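Local coordinates for protein alcohol dehydrogenase (Escherichia coli, PDB 5VM2) that probably oxidises a CH-OH group of a substrate still unidentified, with NAD or NADP as acceptor, as a zinc-containing dehydrogenase, at residues K5-I16 with Y321-E329; P22-V33 with T126-T136. One frame throughout, in Å; residues are numbered along the deposited sequence.

Interaction 1: residues K5-I16 with Y321-E329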
loop_
_atom_site.group_PDB
_atom_site.type_symbol
_atom_site.label_atom_id
_atom_site.label_comp_id
_atom_site.label_asym_id
_atom_site.label_seq_id
_atom_site.Cartn_x
_atom_site.Cartn_y
_atom_site.Cartn_z
ATOM N N LYS A 5 7.603 -8.053 -20.264
ATOM C CA LYS A 5 6.614 -7.733 -19.246
ATOM C C LYS A 5 5.835 -8.985 -18.888
ATOM O O LYS A 5 5.617 -9.862 -19.729
ATOM C CB LYS A 5 5.612 -6.650 -19.691
ATOM C CG LYS A 5 6.131 -5.616 -20.661
ATOM C CD LYS A 5 4.995 -4.760 -21.225
ATOM C CE LYS A 5 4.153 -5.517 -22.242
ATOM N NZ LYS A 5 3.190 -4.630 -22.963
ATOM N N ALA A 6 5.408 -9.053 -17.632
ATOM C CA ALA A 6 4.471 -10.072 -17.180
ATOM C C ALA A 6 3.054 -9.565 -17.418
ATOM O O ALA A 6 2.682 -8.490 -16.933
ATOM C CB ALA A 6 4.689 -10.400 -15.705
ATOM N N ILE A 7 2.266 -10.338 -18.158
ATOM C CA ILE A 7 0.934 -9.934 -18.585
ATOM C C ILE A 7 -0.081 -10.914 -18.016
ATOM O O ILE A 7 0.184 -12.118 -17.933
ATOM C CB ILE A 7 0.841 -9.870 -20.127
ATOM C CG1 ILE A 7 1.398 -8.546 -20.641
ATOM C CG2 ILE A 7 -0.581 -10.069 -20.619
ATOM C CD1 ILE A 7 2.781 -8.274 -20.168
ATOM N N LEU A 8 -1.237 -10.392 -17.610
ATOM C CA LEU A 8 -2.388 -11.229 -17.271
ATOM C C LEU A 8 -3.057 -11.645 -18.577
ATOM O O LEU A 8 -3.918 -10.946 -19.115
ATOM C CB LEU A 8 -3.351 -10.487 -16.353
ATOM C CG LEU A 8 -4.576 -11.287 -15.907
ATOM C CD1 LEU A 8 -4.203 -12.300 -14.832
ATOM C CD2 LEU A 8 -5.675 -10.356 -15.419
ATOM N N GLN A 9 -2.637 -12.798 -19.098
ATOM C CA GLN A 9 -3.182 -13.299 -20.357
ATOM C C GLN A 9 -4.676 -13.579 -20.240
ATOM O O GLN A 9 -5.442 -13.331 -21.178
ATOM C CB GLN A 9 -2.420 -14.558 -20.767
ATOM C CG GLN A 9 -2.950 -15.275 -21.988
ATOM C CD GLN A 9 -2.060 -16.436 -22.382
ATOM O OE1 GLN A 9 -2.285 -17.574 -21.969
ATOM N NE2 GLN A 9 -1.033 -16.151 -23.173
ATOM N N VAL A 10 -5.099 -14.097 -19.095
ATOM C CA VAL A 10 -6.508 -14.259 -18.753
ATOM C C VAL A 10 -6.510 -14.378 -17.234
ATOM O O VAL A 10 -5.486 -14.790 -16.665
ATOM C CB VAL A 10 -7.126 -15.483 -19.456
ATOM C CG1 VAL A 10 -6.894 -16.756 -18.646
ATOM C CG2 VAL A 10 -8.610 -15.270 -19.740
ATOM N N PRO A 11 -7.607 -14.024 -16.564
ATOM C CA PRO A 11 -7.626 -14.102 -15.098
ATOM C C PRO A 11 -7.130 -15.448 -14.589
ATOM O O PRO A 11 -7.613 -16.508 -14.996
ATOM C CB PRO A 11 -9.100 -13.872 -14.761
ATOM C CG PRO A 11 -9.553 -12.932 -15.829
ATOM C CD PRO A 11 -8.789 -13.312 -17.083
ATOM N N GLY A 12 -6.134 -15.395 -13.704
ATOM C CA GLY A 12 -5.513 -16.581 -13.162
ATOM C C GLY A 12 -4.294 -17.076 -13.909
ATOM O O GLY A 12 -3.663 -18.037 -13.453
ATOM N N THR A 13 -3.928 -16.449 -15.028
ATOM C CA THR A 13 -2.852 -16.940 -15.886
ATOM C C THR A 13 -1.947 -15.787 -16.307
ATOM O O THR A 13 -2.349 -14.935 -17.104
ATOM C CB THR A 13 -3.424 -17.648 -17.112
ATOM O OG1 THR A 13 -4.305 -18.696 -16.686
ATOM C CG2 THR A 13 -2.306 -18.238 -17.961
ATOM N N MET A 14 -0.727 -15.777 -15.778
ATOM C CA MET A 14 0.331 -14.854 -16.164
ATOM C C MET A 14 1.289 -15.531 -17.133
ATOM O O MET A 14 1.534 -16.740 -17.043
ATOM C CB MET A 14 1.125 -14.392 -14.940
ATOM C CG MET A 14 0.286 -13.868 -13.792
ATOM S SD MET A 14 -0.433 -12.265 -14.182
ATOM C CE MET A 14 1.045 -11.272 -14.371
ATOM N N LYS A 15 1.831 -14.746 -18.067
ATOM C CA LYS A 15 3.086 -15.121 -18.710
ATOM C C LYS A 15 3.874 -13.870 -19.064
ATOM O O LYS A 15 3.362 -12.749 -19.038
ATOM C CB LYS A 15 2.899 -15.987 -19.967
ATOM C CG LYS A 15 1.753 -16.959 -19.884
ATOM C CD LYS A 15 2.143 -18.300 -20.446
ATOM C CE LYS A 15 0.929 -19.192 -20.615
ATOM N NZ LYS A 15 0.240 -18.882 -21.891
ATOM N N ILE A 16 5.129 -14.104 -19.433
ATOM C CA ILE A 16 6.095 -13.059 -19.738
ATOM C C ILE A 16 6.279 -13.028 -21.249
ATOM O O ILE A 16 6.699 -14.025 -21.852
ATOM C CB ILE A 16 7.430 -13.303 -19.016
ATOM C CG1 ILE A 16 7.206 -13.365 -17.500
ATOM C CG2 ILE A 16 8.455 -12.240 -19.387
ATOM C CD1 ILE A 16 8.424 -13.800 -16.723
ATOM N N TYR A 321 11.447 -13.245 -10.868
ATOM C CA TYR A 321 10.528 -12.699 -11.864
ATOM C C TYR A 321 10.022 -13.779 -12.821
ATOM O O TYR A 321 8.831 -13.812 -13.153
ATOM C CB TYR A 321 11.227 -11.565 -12.616
ATOM C CG TYR A 321 10.542 -11.072 -13.870
ATOM C CD1 TYR A 321 9.335 -10.387 -13.812
ATOM C CD2 TYR A 321 11.130 -11.263 -15.114
ATOM C CE1 TYR A 321 8.723 -9.922 -14.967
ATOM C CE2 TYR A 321 10.532 -10.805 -16.267
ATOM C CZ TYR A 321 9.329 -10.136 -16.193
ATOM O OH TYR A 321 8.745 -9.686 -17.353
ATOM N N ARG A 322 10.903 -14.680 -13.264
ATOM C CA ARG A 322 10.400 -15.698 -14.183
ATOM C C ARG A 322 9.447 -16.668 -13.493
ATOM O O ARG A 322 8.617 -17.290 -14.165
ATOM C CB ARG A 322 11.564 -16.464 -14.824
ATOM C CG ARG A 322 11.131 -17.650 -15.693
ATOM C CD ARG A 322 12.325 -18.394 -16.288
ATOM N NE ARG A 322 12.124 -19.844 -16.288
ATOM C CZ ARG A 322 12.920 -20.711 -16.907
ATOM N NH1 ARG A 322 13.973 -20.278 -17.588
ATOM N NH2 ARG A 322 12.662 -22.011 -16.854
ATOM N N ASP A 323 9.423 -16.715 -12.159
ATOM C CA ASP A 323 8.455 -17.507 -11.410
ATOM C C ASP A 323 7.206 -16.715 -11.042
ATOM O O ASP A 323 6.590 -16.991 -10.005
ATOM C CB ASP A 323 9.108 -18.072 -10.147
ATOM C CG ASP A 323 10.294 -18.966 -10.454
ATOM O OD1 ASP A 323 10.195 -19.793 -11.385
ATOM O OD2 ASP A 323 11.328 -18.838 -9.765
ATOM N N VAL A 324 6.808 -15.747 -11.874
ATOM C CA VAL A 324 5.741 -14.844 -11.439
ATOM C C VAL A 324 4.420 -15.588 -11.288
ATOM O O VAL A 324 3.612 -15.269 -10.407
ATOM C CB VAL A 324 5.618 -13.655 -12.413
ATOM C CG1 VAL A 324 5.393 -14.141 -13.839
ATOM C CG2 VAL A 324 4.492 -12.722 -11.984
ATOM N N GLN A 325 4.200 -16.668 -12.041
ATOM C CA GLN A 325 2.947 -17.411 -11.935
ATOM C C GLN A 325 2.766 -17.991 -10.539
ATOM O O GLN A 325 1.716 -17.808 -9.910
ATOM C CB GLN A 325 2.911 -18.520 -12.988
ATOM C CG GLN A 325 1.615 -19.334 -13.035
ATOM C CD GLN A 325 0.364 -18.484 -13.186
ATOM O OE1 GLN A 325 0.401 -17.408 -13.780
ATOM N NE2 GLN A 325 -0.746 -18.959 -12.642
ATOM N N GLN A 326 3.777 -18.713 -10.048
ATOM C CA GLN A 326 3.723 -19.248 -8.692
ATOM C C GLN A 326 3.560 -18.132 -7.670
ATOM O O GLN A 326 2.794 -18.269 -6.708
ATOM C CB GLN A 326 4.984 -20.062 -8.405
ATOM C CG GLN A 326 5.364 -20.122 -6.936
ATOM C CD GLN A 326 6.495 -21.091 -6.669
ATOM O OE1 GLN A 326 7.278 -21.412 -7.564
ATOM N NE2 GLN A 326 6.584 -21.569 -5.433
ATOM N N ALA A 327 4.262 -17.012 -7.874
ATOM C CA ALA A 327 4.140 -15.866 -6.977
ATOM C C ALA A 327 2.686 -15.461 -6.781
ATOM O O ALA A 327 2.262 -15.162 -5.658
ATOM C CB ALA A 327 4.953 -14.687 -7.517
ATOM N N PHE A 328 1.900 -15.456 -7.859
ATOM C CA PHE A 328 0.509 -15.041 -7.735
ATOM C C PHE A 328 -0.385 -16.174 -7.258
ATOM O O PHE A 328 -1.348 -15.925 -6.523
ATOM C CB PHE A 328 0.009 -14.475 -9.064
ATOM C CG PHE A 328 0.335 -13.022 -9.247
ATOM C CD1 PHE A 328 -0.404 -12.046 -8.593
ATOM C CD2 PHE A 328 1.399 -12.629 -10.042
ATOM C CE1 PHE A 328 -0.100 -10.705 -8.745
ATOM C CE2 PHE A 328 1.708 -11.288 -10.198
ATOM C CZ PHE A 328 0.957 -10.325 -9.548
ATOM N N GLU A 329 -0.089 -17.414 -7.650
ATOM C CA GLU A 329 -0.832 -18.549 -7.115
ATOM C C GLU A 329 -0.672 -18.639 -5.602
ATOM O O GLU A 329 -1.661 -18.732 -4.866
ATOM C CB GLU A 329 -0.374 -19.843 -7.788
ATOM C CG GLU A 329 -0.770 -19.945 -9.251
ATOM C CD GLU A 329 -0.182 -21.166 -9.938
ATOM O OE1 GLU A 329 0.517 -21.957 -9.270
ATOM O OE2 GLU A 329 -0.421 -21.338 -11.151
#
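Met14, Ile16 and Ala6 of an N-terminal beta hairpin pack against Tyr321, just ahead of helix 324-333, and Val324, Gln325 and Phe328 in its first turns, a helix-on-sheet contact that joins the two ends of the chain. Strand 13-16 and the helical segment 324-329 run roughly antiparallel (154°), their axes 8.0 Å apart at closest approach. Gln325 supplies the polar grip. With CG anti to the backbone N and the chain bent at chi2 (54°), its amide reaches the strand: OE1 accepts from Met14 N at 2.8 Å, while NE2 donates to Gly12 O at 3.2 Å. NE2 also donates to Glu329 OE2, one helical turn on, at 2.8 Å, so three bonds fix the amide's rotation. Gly12 suits the type II turn from Val10 to Thr13, beside a classic beta bulge, since its backbone angles would press a CB against the preceding carbonyl.

Next to the amide the contact is apolar. Met14, unbranched and flexible, folds at chi2 and chi3, bringing SD 4.9 Å from the centroid of the Phe328 ring in an oblique Met-aromatic contact. Ile16 CD1 lies over one face of Tyr321, 3.9 Å from its centroid, a CH-pi contact, and the small Ala6 CB meets CE1 of that ring, whose hydroxyl bonds to Ser4, at 4.1 Å. Val324 CG1 touches both Ala6 CB and Ile16 CG1, each at 4.2 Å.

Interaction 2: residues P22-V33 with T126-T136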
loop_
_atom_site.group_PDB
_atom_site.type_symbol
_atom_site.label_atom_id
_atom_site.label_comp_id
_atom_site.label_asym_id
_atom_site.label_seq_id
_atom_site.Cartn_x
_atom_site.Cartn_y
_atom_site.Cartn_z
ATOM N N PRO A 22 11.077 1.217 -23.403
ATOM C CA PRO A 22 10.445 2.522 -23.606
ATOM C C PRO A 22 11.485 3.625 -23.712
ATOM O O PRO A 22 12.599 3.519 -23.193
ATOM C CB PRO A 22 9.571 2.701 -22.359
ATOM C CG PRO A 22 9.548 1.359 -21.677
ATOM C CD PRO A 22 10.821 0.681 -22.058
ATOM N N VAL A 23 11.111 4.688 -24.407
ATOM C CA VAL A 23 11.950 5.873 -24.555
ATOM C C VAL A 23 11.415 6.939 -23.608
ATOM O O VAL A 23 10.232 7.301 -23.710
ATOM C CB VAL A 23 11.965 6.379 -26.003
ATOM C CG1 VAL A 23 12.583 7.763 -26.072
ATOM C CG2 VAL A 23 12.722 5.405 -26.887
ATOM N N PRO A 24 12.224 7.463 -22.689
ATOM C CA PRO A 24 11.709 8.457 -21.741
ATOM C C PRO A 24 11.359 9.752 -22.457
ATOM O O PRO A 24 12.125 10.247 -23.286
ATOM C CB PRO A 24 12.869 8.656 -20.754
ATOM C CG PRO A 24 13.995 7.771 -21.229
ATOM C CD PRO A 24 13.688 7.330 -22.617
ATOM N N LYS A 25 10.182 10.292 -22.144
ATOM C CA LYS A 25 9.880 11.653 -22.546
ATOM C C LYS A 25 10.838 12.612 -21.838
ATOM O O LYS A 25 11.600 12.229 -20.946
ATOM C CB LYS A 25 8.423 11.996 -22.233
ATOM C CG LYS A 25 7.410 10.968 -22.725
ATOM C CD LYS A 25 6.981 11.233 -24.160
ATOM C CE LYS A 25 5.723 10.450 -24.510
ATOM N NZ LYS A 25 5.863 9.002 -24.190
ATOM N N GLU A 26 10.790 13.882 -22.239
ATOM C CA GLU A 26 11.813 14.821 -21.790
ATOM C C GLU A 26 11.751 15.108 -20.294
ATOM O O GLU A 26 12.721 15.637 -19.741
ATOM C CB GLU A 26 11.711 16.129 -22.571
ATOM C CG GLU A 26 10.397 16.862 -22.410
ATOM C CD GLU A 26 10.481 18.288 -22.909
ATOM O OE1 GLU A 26 9.623 19.104 -22.508
ATOM O OE2 GLU A 26 11.399 18.595 -23.697
ATOM N N ASP A 27 10.649 14.779 -19.623
ATOM C CA ASP A 27 10.535 14.986 -18.185
ATOM C C ASP A 27 10.528 13.677 -17.403
ATOM O O ASP A 27 10.174 13.677 -16.219
ATOM C CB ASP A 27 9.278 15.797 -17.858
ATOM C CG ASP A 27 8.000 15.011 -18.084
ATOM O OD1 ASP A 27 7.897 14.331 -19.126
ATOM O OD2 ASP A 27 7.096 15.072 -17.222
ATOM N N GLU A 28 10.929 12.572 -18.024
ATOM C CA GLU A 28 10.830 11.254 -17.423
ATOM C C GLU A 28 12.206 10.644 -17.191
ATOM O O GLU A 28 13.206 11.040 -17.798
ATOM C CB GLU A 28 9.996 10.316 -18.304
ATOM C CG GLU A 28 8.598 10.833 -18.604
ATOM C CD GLU A 28 7.783 9.871 -19.448
ATOM O OE1 GLU A 28 6.539 9.892 -19.339
ATOM O OE2 GLU A 28 8.381 9.101 -20.230
ATOM N N VAL A 29 12.238 9.667 -16.290
ATOM C CA VAL A 29 13.398 8.814 -16.083
ATOM C C VAL A 29 13.088 7.451 -16.680
ATOM O O VAL A 29 11.928 7.027 -16.750
ATOM C CB VAL A 29 13.771 8.675 -14.588
ATOM C CG1 VAL A 29 14.173 10.020 -14.004
ATOM C CG2 VAL A 29 12.616 8.071 -13.804
ATOM N N LEU A 30 14.133 6.767 -17.128
ATOM C CA LEU A 30 14.049 5.364 -17.510
ATOM C C LEU A 30 14.762 4.550 -16.442
ATOM O O LEU A 30 15.964 4.733 -16.219
ATOM C CB LEU A 30 14.669 5.113 -18.885
ATOM C CG LEU A 30 14.786 3.633 -19.271
ATOM C CD1 LEU A 30 13.458 3.097 -19.793
ATOM C CD2 LEU A 30 15.901 3.413 -20.287
ATOM N N ILE A 31 14.029 3.657 -15.786
ATOM C CA ILE A 31 14.450 2.875 -14.632
ATOM C C ILE A 31 14.561 1.408 -15.023
ATOM O O ILE A 31 13.784 0.905 -15.841
ATOM C CB ILE A 31 13.484 3.061 -13.440
ATOM C CG1 ILE A 31 12.119 2.443 -13.738
ATOM C CG2 ILE A 31 13.326 4.543 -13.105
ATOM C CD1 ILE A 31 12.114 0.938 -13.679
ATOM N N LYS A 32 15.575 0.701 -14.543
ATOM C CA LYS A 32 15.608 -0.754 -14.607
ATOM C C LYS A 32 14.975 -1.282 -13.325
ATOM O O LYS A 32 15.534 -1.109 -12.237
ATOM C CB LYS A 32 17.040 -1.253 -14.772
ATOM C CG LYS A 32 17.157 -2.723 -15.127
ATOM C CD LYS A 32 18.594 -3.086 -15.479
ATOM C CE LYS A 32 18.671 -4.428 -16.188
ATOM N NZ LYS A 32 18.161 -5.534 -15.330
ATOM N N VAL A 33 13.802 -1.906 -13.450
ATOM C CA VAL A 33 13.078 -2.379 -12.274
ATOM C C VAL A 33 13.857 -3.507 -11.615
ATOM O O VAL A 33 14.354 -4.420 -12.287
ATOM C CB VAL A 33 11.664 -2.843 -12.651
ATOM C CG1 VAL A 33 10.808 -2.977 -11.404
ATOM C CG2 VAL A 33 11.026 -1.874 -13.623
ATOM N N THR A 126 8.106 -5.554 -15.203
ATOM C CA THR A 126 8.823 -5.427 -16.464
ATOM C C THR A 126 10.262 -5.078 -16.124
ATOM O O THR A 126 10.561 -4.653 -15.006
ATOM C CB THR A 126 8.194 -4.362 -17.374
ATOM O OG1 THR A 126 8.932 -4.265 -18.603
ATOM C CG2 THR A 126 8.183 -3.011 -16.682
ATOM N N HIS A 127 11.159 -5.282 -17.090
ATOM C CA HIS A 127 12.560 -4.965 -16.836
ATOM C C HIS A 127 12.822 -3.466 -16.900
ATOM O O HIS A 127 13.677 -2.963 -16.162
ATOM C CB HIS A 127 13.468 -5.699 -17.827
ATOM C CG HIS A 127 13.599 -7.164 -17.556
ATOM N ND1 HIS A 127 14.289 -7.661 -16.471
ATOM C CD2 HIS A 127 13.132 -8.242 -18.230
ATOM C CE1 HIS A 127 14.237 -8.982 -16.485
ATOM N NE2 HIS A 127 13.542 -9.360 -17.542
ATOM N N TYR A 128 12.095 -2.744 -17.749
ATOM C CA TYR A 128 12.334 -1.328 -17.985
ATOM C C TYR A 128 11.006 -0.592 -18.056
ATOM O O TYR A 128 10.074 -1.049 -18.725
ATOM C CB TYR A 128 13.113 -1.100 -19.289
ATOM C CG TYR A 128 14.519 -1.653 -19.278
ATOM C CD1 TYR A 128 15.578 -0.895 -18.797
ATOM C CD2 TYR A 128 14.787 -2.935 -19.739
ATOM C CE1 TYR A 128 16.870 -1.398 -18.779
ATOM C CE2 TYR A 128 16.077 -3.449 -19.723
ATOM C CZ TYR A 128 17.113 -2.674 -19.242
ATOM O OH TYR A 128 18.396 -3.173 -19.222
ATOM N N LEU A 129 10.929 0.551 -17.378
ATOM C CA LEU A 129 9.750 1.401 -17.464
ATOM C C LEU A 129 10.165 2.860 -17.331
ATOM O O LEU A 129 11.249 3.178 -16.833
ATOM C CB LEU A 129 8.700 1.031 -16.401
ATOM C CG LEU A 129 8.988 1.169 -14.902
ATOM C CD1 LEU A 129 8.779 2.596 -14.396
ATOM C CD2 LEU A 129 8.103 0.213 -14.116
ATOM N N CYS A 130 9.278 3.745 -17.775
ATOM C CA CYS A 130 9.485 5.182 -17.697
ATOM C C CYS A 130 8.499 5.792 -16.713
ATOM O O CYS A 130 7.351 5.348 -16.615
ATOM C CB CYS A 130 9.327 5.836 -19.069
ATOM S SG CYS A 130 10.575 5.311 -20.260
ATOM N N HIS A 131 8.951 6.813 -15.986
ATOM C CA HIS A 131 8.110 7.468 -15.000
ATOM C C HIS A 131 8.460 8.946 -14.966
ATOM O O HIS A 131 9.632 9.300 -15.156
ATOM C CB HIS A 131 8.281 6.857 -13.604
ATOM C CG HIS A 131 7.089 7.042 -12.718
ATOM N ND1 HIS A 131 5.833 6.587 -13.058
ATOM C CD2 HIS A 131 6.957 7.645 -11.512
ATOM C CE1 HIS A 131 4.979 6.897 -12.098
ATOM N NE2 HIS A 131 5.636 7.537 -11.147
ATOM N N PRO A 132 7.482 9.823 -14.740
ATOM C CA PRO A 132 7.795 11.249 -14.609
ATOM C C PRO A 132 8.741 11.498 -13.443
ATOM O O PRO A 132 8.587 10.931 -12.359
ATOM C CB PRO A 132 6.426 11.901 -14.367
ATOM C CG PRO A 132 5.417 10.894 -14.810
ATOM C CD PRO A 132 6.041 9.552 -14.585
ATOM N N GLU A 133 9.733 12.356 -13.687
ATOM C CA GLU A 133 10.681 12.727 -12.644
ATOM C C GLU A 133 9.978 13.288 -11.414
ATOM O O GLU A 133 10.463 13.120 -10.288
ATOM C CB GLU A 133 11.686 13.734 -13.212
ATOM C CG GLU A 133 12.153 14.815 -12.254
ATOM C CD GLU A 133 12.726 16.023 -12.979
ATOM O OE1 GLU A 133 12.211 16.369 -14.063
ATOM O OE2 GLU A 133 13.697 16.622 -12.471
ATOM N N SER A 134 8.816 13.922 -11.601
ATOM C CA SER A 134 8.123 14.553 -10.484
ATOM C C SER A 134 7.566 13.545 -9.486
ATOM O O SER A 134 7.308 13.916 -8.336
ATOM C CB SER A 134 6.998 15.456 -11.002
ATOM O OG SER A 134 6.167 14.773 -11.927
ATOM N N PHE A 135 7.374 12.286 -9.882
ATOM C CA PHE A 135 6.884 11.267 -8.961
ATOM C C PHE A 135 7.868 10.110 -8.849
ATOM O O PHE A 135 7.487 8.950 -8.657
ATOM C CB PHE A 135 5.485 10.820 -9.369
ATOM C CG PHE A 135 4.458 11.884 -9.114
ATOM C CD1 PHE A 135 4.238 12.885 -10.048
ATOM C CD2 PHE A 135 3.789 11.940 -7.900
ATOM C CE1 PHE A 135 3.324 13.897 -9.802
ATOM C CE2 PHE A 135 2.871 12.947 -7.641
ATOM C CZ PHE A 135 2.644 13.933 -8.594
ATOM N N THR A 136 9.147 10.449 -8.951
ATOM C CA THR A 136 10.237 9.533 -8.673
ATOM C C THR A 136 11.057 10.123 -7.533
ATOM O O THR A 136 11.187 11.346 -7.421
ATOM C CB THR A 136 11.101 9.339 -9.927
ATOM O OG1 THR A 136 10.297 8.768 -10.966
ATOM C CG2 THR A 136 12.298 8.437 -9.649
HETATM O O HOH W 1 8.026 15.138 -14.281
HETATM O O HOH W 2 5.360 7.785 -17.517
#
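Asp27 O accepts a nearly straight bond (172°) from Glu133 N at 2.9 Å, as short as any across this contact, tying the third residue of the Lys25-Glu28 type I turn to the 3-10 segment 133-134. A water extends this link, donating to Asp27 OD2 and accepting from Ser134 N. Phe135 N and Thr136 OG1 grip Pro132 O from opposite faces of its plane. From these turns strands 28-33 and 128-132 run antiparallel. Val29 with His131 and Ile31 with Leu129 are hydrogen-bonded pairs, each with two backbone bonds, and Val33 N adds one to His127 O at 2.9 Å. Pro132, which has no N-H to give, sits opposite Glu28 in a non-hydrogen-bonded pair.

On the face of Leu30 and Cys130, the thiol SG rests 3.5 Å from Pro22 CB and near Pro24, while Leu30 CD1 approaches it at 3.7 Å; a small, weakly polar group suits this proline-lined spot. Glu28 turns back to its own turn: OE2 accepts from Lys25 N, and OE1 accepts a hydrogen bond from a second water that also donates to Cys130 O. The long aliphatic part of Lys32 runs by the Tyr128 ring, with CE 3.3 Å from OH.

The face of Val29, Ile31 and Leu129 is mainly branched and apolar, with His131 beside them donating from NE2 to Glu90 O. Leu129 CG lies only 3.4 Å from Ile31 CD1, a tight fit; chi1 of 63° and 68° sets Leu129 CG and Ile31 CG1 between backbone N and carbonyl carbon. Strand 67-74 hydrogen-bonds to the other edge of strand 28-37 and strand 86-89 packs on Ile31, His131 and Thr136, part of the GroES-like beta fold of this dehydrogenase family; strand 3-10 borders Pro22, Thr126 and His127.

Overall arrangement
Interaction 2 is nested along the chain inside the loop that interaction 1 closes: 5-16 comes first, then 22-33, 126-136 and finally 321-329. Their centres lie about 23 Å apart, yet they touch where Tyr321 CE2 comes within 3.6 Å of His127 NE2 in an edge-to-face ring pair, and where Lys5 packs on Thr126. Strand 13-19 leads directly to strand 28-37, which pairs with both 128-132 and the C-terminal strand 340-344; that last strand also packs on Val324. Helix 324-333 and the C-terminal strand thus return the chain, after the Rossmann-type sheet, which probably binds the nucleotide, to the N-terminal half, making one compact domain from both ends of the sequence.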